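Local coordinates for acetyl-CoA hydrolase/transferase family protein (Porphyromonas gingivalis, PDB 2NVV) that binds zinc and probably hydrolyses acetyl-CoA or transfers CoA between acyl-CoA and acetate, at residues K165-L177 and T189-V201. Numbering follows the deposited sequence.
Sequences KEIMGMHDLCEPL and TPSDRIGKPYVQV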
loop_
_atom_site.group_PDB
_atom_site.type_symbol
_atom_site.label_atom_id
_atom_site.label_comp_id
_atom_site.label_asym_id
_atom_site.label_seq_id
_atom_site.Cartn_x
_atom_site.Cartn_y
_atom_site.Cartn_z
ATOM N N LYS A 165 -13.512 15.174 32.940
ATOM C CA LYS A 165 -14.424 15.457 31.840
ATOM C C LYS A 165 -14.087 16.778 31.163
ATOM O O LYS A 165 -14.704 17.141 30.154
ATOM C CB LYS A 165 -15.867 15.485 32.354
ATOM C CG LYS A 165 -16.029 16.286 33.628
ATOM C CD LYS A 165 -17.444 16.201 34.169
ATOM C CE LYS A 165 -17.491 16.634 35.635
ATOM N NZ LYS A 165 -16.850 17.970 35.872
ATOM N N GLU A 166 -13.117 17.501 31.723
ATOM C CA GLU A 166 -12.684 18.776 31.150
ATOM C C GLU A 166 -11.927 18.517 29.848
ATOM O O GLU A 166 -11.643 19.439 29.081
ATOM C CB GLU A 166 -11.792 19.526 32.131
ATOM C CG GLU A 166 -12.560 20.251 33.221
ATOM C CD GLU A 166 -13.140 19.320 34.268
ATOM O OE1 GLU A 166 -14.077 19.743 34.979
ATOM O OE2 GLU A 166 -12.653 18.174 34.391
ATOM N N ILE A 167 -11.616 17.243 29.615
ATOM C CA ILE A 167 -10.915 16.794 28.422
ATOM C C ILE A 167 -11.814 17.002 27.211
ATOM O O ILE A 167 -11.347 17.106 26.082
ATOM C CB ILE A 167 -10.532 15.295 28.565
ATOM C CG1 ILE A 167 -9.355 15.178 29.524
ATOM C CG2 ILE A 167 -10.184 14.685 27.231
ATOM C CD1 ILE A 167 -8.202 16.073 29.151
HETATM N N MSE A 168 -13.114 17.059 27.473
HETATM C CA MSE A 168 -14.121 17.275 26.443
HETATM C C MSE A 168 -13.612 18.273 25.404
HETATM O O MSE A 168 -13.363 19.436 25.725
HETATM C CB MSE A 168 -15.394 17.817 27.099
HETATM C CG MSE A 168 -16.479 18.276 26.130
HETATM SE SE MSE A 168 -17.594 16.861 25.446
HETATM C CE MSE A 168 -18.960 16.849 26.830
ATOM N N GLY A 169 -13.460 17.821 24.164
ATOM C CA GLY A 169 -12.976 18.708 23.119
ATOM C C GLY A 169 -11.666 18.245 22.515
ATOM O O GLY A 169 -11.277 18.702 21.438
HETATM N N MSE A 170 -10.975 17.343 23.203
HETATM C CA MSE A 170 -9.710 16.844 22.701
HETATM C C MSE A 170 -9.853 15.687 21.716
HETATM O O MSE A 170 -8.866 15.246 21.117
HETATM C CB MSE A 170 -8.812 16.438 23.861
HETATM C CG MSE A 170 -8.271 17.650 24.614
HETATM SE SE MSE A 170 -6.874 17.285 25.884
HETATM C CE MSE A 170 -6.274 15.527 25.117
ATOM N N HIS A 171 -11.078 15.191 21.549
ATOM C CA HIS A 171 -11.321 14.100 20.616
ATOM C C HIS A 171 -12.164 14.636 19.468
ATOM O O HIS A 171 -12.888 15.630 19.619
ATOM C CB HIS A 171 -12.082 12.944 21.281
ATOM C CG HIS A 171 -11.617 12.607 22.662
ATOM N ND1 HIS A 171 -12.098 13.245 23.787
ATOM C CD2 HIS A 171 -10.712 11.700 23.104
ATOM C CE1 HIS A 171 -11.511 12.747 24.858
ATOM N NE2 HIS A 171 -10.666 11.807 24.473
ATOM N N ASP A 172 -12.059 13.974 18.324
ATOM C CA ASP A 172 -12.831 14.318 17.136
ATOM C C ASP A 172 -13.321 12.949 16.676
ATOM O O ASP A 172 -12.621 12.217 15.983
ATOM C CB ASP A 172 -11.935 14.988 16.090
ATOM C CG ASP A 172 -12.732 15.665 14.990
ATOM O OD1 ASP A 172 -13.882 16.061 15.265
ATOM O OD2 ASP A 172 -12.214 15.813 13.862
ATOM N N LEU A 173 -14.524 12.599 17.116
ATOM C CA LEU A 173 -15.111 11.294 16.820
ATOM C C LEU A 173 -16.167 11.279 15.734
ATOM O O LEU A 173 -17.030 12.148 15.684
ATOM C CB LEU A 173 -15.725 10.682 18.089
ATOM C CG LEU A 173 -14.884 10.384 19.341
ATOM C CD1 LEU A 173 -13.517 9.847 18.963
ATOM C CD2 LEU A 173 -14.732 11.634 20.148
ATOM N N CYS A 174 -16.088 10.273 14.869
ATOM C CA CYS A 174 -17.054 10.097 13.800
ATOM C C CYS A 174 -16.689 8.937 12.894
ATOM O O CYS A 174 -15.649 8.298 13.055
ATOM C CB CYS A 174 -17.219 11.388 12.964
ATOM S SG CYS A 174 -15.724 12.069 12.180
ATOM N N GLU A 175 -17.586 8.670 11.952
ATOM C CA GLU A 175 -17.420 7.624 10.962
ATOM C C GLU A 175 -18.006 8.184 9.691
ATOM O O GLU A 175 -18.933 8.982 9.734
ATOM C CB GLU A 175 -18.210 6.378 11.340
ATOM C CG GLU A 175 -17.734 5.689 12.591
ATOM C CD GLU A 175 -18.544 4.455 12.891
ATOM O OE1 GLU A 175 -19.759 4.604 13.165
ATOM O OE2 GLU A 175 -17.960 3.343 12.847
ATOM N N PRO A 176 -17.472 7.775 8.536
ATOM C CA PRO A 176 -18.002 8.278 7.266
ATOM C C PRO A 176 -19.079 7.338 6.737
ATOM O O PRO A 176 -19.221 6.216 7.213
ATOM C CB PRO A 176 -16.773 8.281 6.370
ATOM C CG PRO A 176 -16.088 7.025 6.805
ATOM C CD PRO A 176 -16.200 7.058 8.324
ATOM N N LEU A 177 -19.849 7.803 5.762
ATOM C CA LEU A 177 -20.856 6.950 5.157
ATOM C C LEU A 177 -20.028 5.893 4.427
ATOM O O LEU A 177 -18.834 6.079 4.204
ATOM C CB LEU A 177 -21.705 7.754 4.166
ATOM C CG LEU A 177 -23.020 8.392 4.630
ATOM C CD1 LEU A 177 -23.058 8.534 6.134
ATOM C CD2 LEU A 177 -23.184 9.758 3.945
ATOM N N THR A 189 -5.989 20.161 7.058
ATOM C CA THR A 189 -4.954 20.620 7.974
ATOM C C THR A 189 -4.946 19.606 9.111
ATOM O O THR A 189 -5.989 19.053 9.460
ATOM C CB THR A 189 -5.309 22.018 8.527
ATOM O OG1 THR A 189 -5.143 22.992 7.487
ATOM C CG2 THR A 189 -4.445 22.374 9.712
ATOM N N PRO A 190 -3.771 19.342 9.708
ATOM C CA PRO A 190 -3.780 18.362 10.792
ATOM C C PRO A 190 -4.650 18.698 12.005
ATOM O O PRO A 190 -4.942 17.817 12.808
ATOM C CB PRO A 190 -2.295 18.199 11.132
ATOM C CG PRO A 190 -1.683 19.466 10.681
ATOM C CD PRO A 190 -2.398 19.776 9.403
ATOM N N SER A 191 -5.099 19.945 12.123
ATOM C CA SER A 191 -5.923 20.338 13.267
ATOM C C SER A 191 -7.400 20.539 12.944
ATOM O O SER A 191 -8.144 21.091 13.750
ATOM C CB SER A 191 -5.378 21.617 13.893
ATOM O OG SER A 191 -5.473 22.699 12.987
ATOM N N ASP A 192 -7.829 20.086 11.774
ATOM C CA ASP A 192 -9.223 20.245 11.380
ATOM C C ASP A 192 -10.156 19.265 12.076
ATOM O O ASP A 192 -9.870 18.068 12.155
ATOM C CB ASP A 192 -9.383 20.091 9.861
ATOM C CG ASP A 192 -8.824 21.267 9.090
ATOM O OD1 ASP A 192 -8.448 22.278 9.721
ATOM O OD2 ASP A 192 -8.774 21.177 7.847
ATOM N N ARG A 193 -11.270 19.791 12.582
ATOM C CA ARG A 193 -12.285 18.986 13.245
ATOM C C ARG A 193 -13.392 18.643 12.242
ATOM O O ARG A 193 -13.896 19.516 11.526
ATOM C CB ARG A 193 -12.893 19.748 14.422
ATOM C CG ARG A 193 -11.966 19.929 15.607
ATOM C CD ARG A 193 -12.781 20.177 16.862
ATOM N NE ARG A 193 -11.994 20.016 18.080
ATOM C CZ ARG A 193 -11.018 20.844 18.448
ATOM N NH1 ARG A 193 -10.720 21.888 17.682
ATOM N NH2 ARG A 193 -10.340 20.633 19.575
ATOM N N ILE A 194 -13.776 17.373 12.189
ATOM C CA ILE A 194 -14.827 16.971 11.277
ATOM C C ILE A 194 -15.917 16.156 11.967
ATOM O O ILE A 194 -16.919 15.822 11.352
ATOM C CB ILE A 194 -14.241 16.173 10.085
ATOM C CG1 ILE A 194 -13.605 14.863 10.574
ATOM C CG2 ILE A 194 -13.193 17.023 9.371
ATOM C CD1 ILE A 194 -12.977 14.047 9.467
ATOM N N GLY A 195 -15.731 15.860 13.250
ATOM C CA GLY A 195 -16.726 15.090 13.981
ATOM C C GLY A 195 -17.212 15.737 15.272
ATOM O O GLY A 195 -17.342 16.957 15.349
ATOM N N LYS A 196 -17.491 14.913 16.281
ATOM C CA LYS A 196 -17.952 15.399 17.577
ATOM C C LYS A 196 -16.971 15.036 18.691
ATOM O O LYS A 196 -16.152 14.131 18.548
ATOM C CB LYS A 196 -19.347 14.839 17.893
ATOM C CG LYS A 196 -20.428 15.367 16.969
ATOM C CD LYS A 196 -21.795 14.836 17.321
ATOM C CE LYS A 196 -22.831 15.329 16.314
ATOM N NZ LYS A 196 -24.224 14.966 16.702
ATOM N N PRO A 197 -17.035 15.760 19.814
ATOM C CA PRO A 197 -16.142 15.501 20.949
ATOM C C PRO A 197 -16.635 14.355 21.835
ATOM O O PRO A 197 -16.177 14.181 22.969
ATOM C CB PRO A 197 -16.125 16.844 21.676
ATOM C CG PRO A 197 -17.522 17.330 21.485
ATOM C CD PRO A 197 -17.831 16.985 20.033
ATOM N N TYR A 198 -17.559 13.566 21.301
ATOM C CA TYR A 198 -18.117 12.453 22.047
ATOM C C TYR A 198 -18.809 11.501 21.089
ATOM O O TYR A 198 -19.082 11.850 19.943
ATOM C CB TYR A 198 -19.130 12.971 23.079
ATOM C CG TYR A 198 -20.346 13.609 22.452
ATOM C CD1 TYR A 198 -21.360 12.830 21.905
ATOM C CD2 TYR A 198 -20.461 14.986 22.357
ATOM C CE1 TYR A 198 -22.452 13.399 21.276
ATOM C CE2 TYR A 198 -21.558 15.572 21.724
ATOM C CZ TYR A 198 -22.550 14.769 21.182
ATOM O OH TYR A 198 -23.632 15.331 20.535
ATOM N N VAL A 199 -19.089 10.296 21.565
ATOM C CA VAL A 199 -19.774 9.304 20.760
ATOM C C VAL A 199 -21.169 9.092 21.359
ATOM O O VAL A 199 -21.315 8.912 22.561
ATOM C CB VAL A 199 -18.959 7.973 20.712
ATOM C CG1 VAL A 199 -18.288 7.748 22.024
ATOM C CG2 VAL A 199 -19.873 6.788 20.397
ATOM N N GLN A 200 -22.189 9.147 20.512
ATOM C CA GLN A 200 -23.577 8.974 20.935
ATOM C C GLN A 200 -24.094 7.554 20.721
ATOM O O GLN A 200 -24.034 7.023 19.612
ATOM C CB GLN A 200 -24.466 9.943 20.157
ATOM C CG GLN A 200 -25.951 9.867 20.475
ATOM C CD GLN A 200 -26.309 10.520 21.792
ATOM O OE1 GLN A 200 -26.252 9.891 22.843
ATOM N NE2 GLN A 200 -26.674 11.791 21.741
ATOM N N VAL A 201 -24.603 6.944 21.786
ATOM C CA VAL A 201 -25.147 5.590 21.704
ATOM C C VAL A 201 -26.493 5.543 22.404
ATOM O O VAL A 201 -26.870 6.489 23.087
ATOM C CB VAL A 201 -24.235 4.554 22.385
ATOM C CG1 VAL A 201 -22.823 4.685 21.870
ATOM C CG2 VAL A 201 -24.295 4.729 23.895
#
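The buried carboxylate of Asp172 takes two consecutive backbone N-H groups of 189-201. Asp172 OD2 accepts Ile194 N at 2.8 Å through its syn lone pair, in a nearly straight bond. Asp172 OD1 accepts Gly195 N at 2.7 Å, also from the syn side but 32° out of the carboxylate plane. The two bonds together limit rotation of the carboxylate. CG lies anti to the backbone N of Asp172 (chi1 -166°), which carries both oxygens across to the other segment. Arg331 NH2 adds a long, weak ion pair to OD2.

Next to this site, Leu173 and Lys196 form a single antiparallel hydrogen-bonded pair. Leu173 N reaches Lys196 O at 2.7 Å, and Lys196 N returns to Leu173 O at 2.9 Å. Gly195 CA lies 3.4 Å from Leu173 O and 3.7 Å from Cys174 SG. The Cys174 sulfur also meets Ile194 CG1, and both side chains touch Tyr335.

Just before Ile194, the Arg193 chain runs extended from CG to NE toward Gly169. Arg193 NH2 gives a 2.8 Å bond to Gly169 O, which lies at the guanidinium edge and near its plane. Gly169 belongs to the type II turn from Ile167 to Met170. The Pro197 ring packs on this turn, with Pro197 CB against Gly169 N and CG 4.0 Å from SE of selenomethionine Met168.

The contact joins two parts of the connection between strands 154-160 and 199-200, away from the annotated sites. Two N-H donors, with Arg331 farther off, would be expected to favour the charged form of Asp172. The pairing thus combines one short bridge with a carboxylate held by two backbone N-H groups.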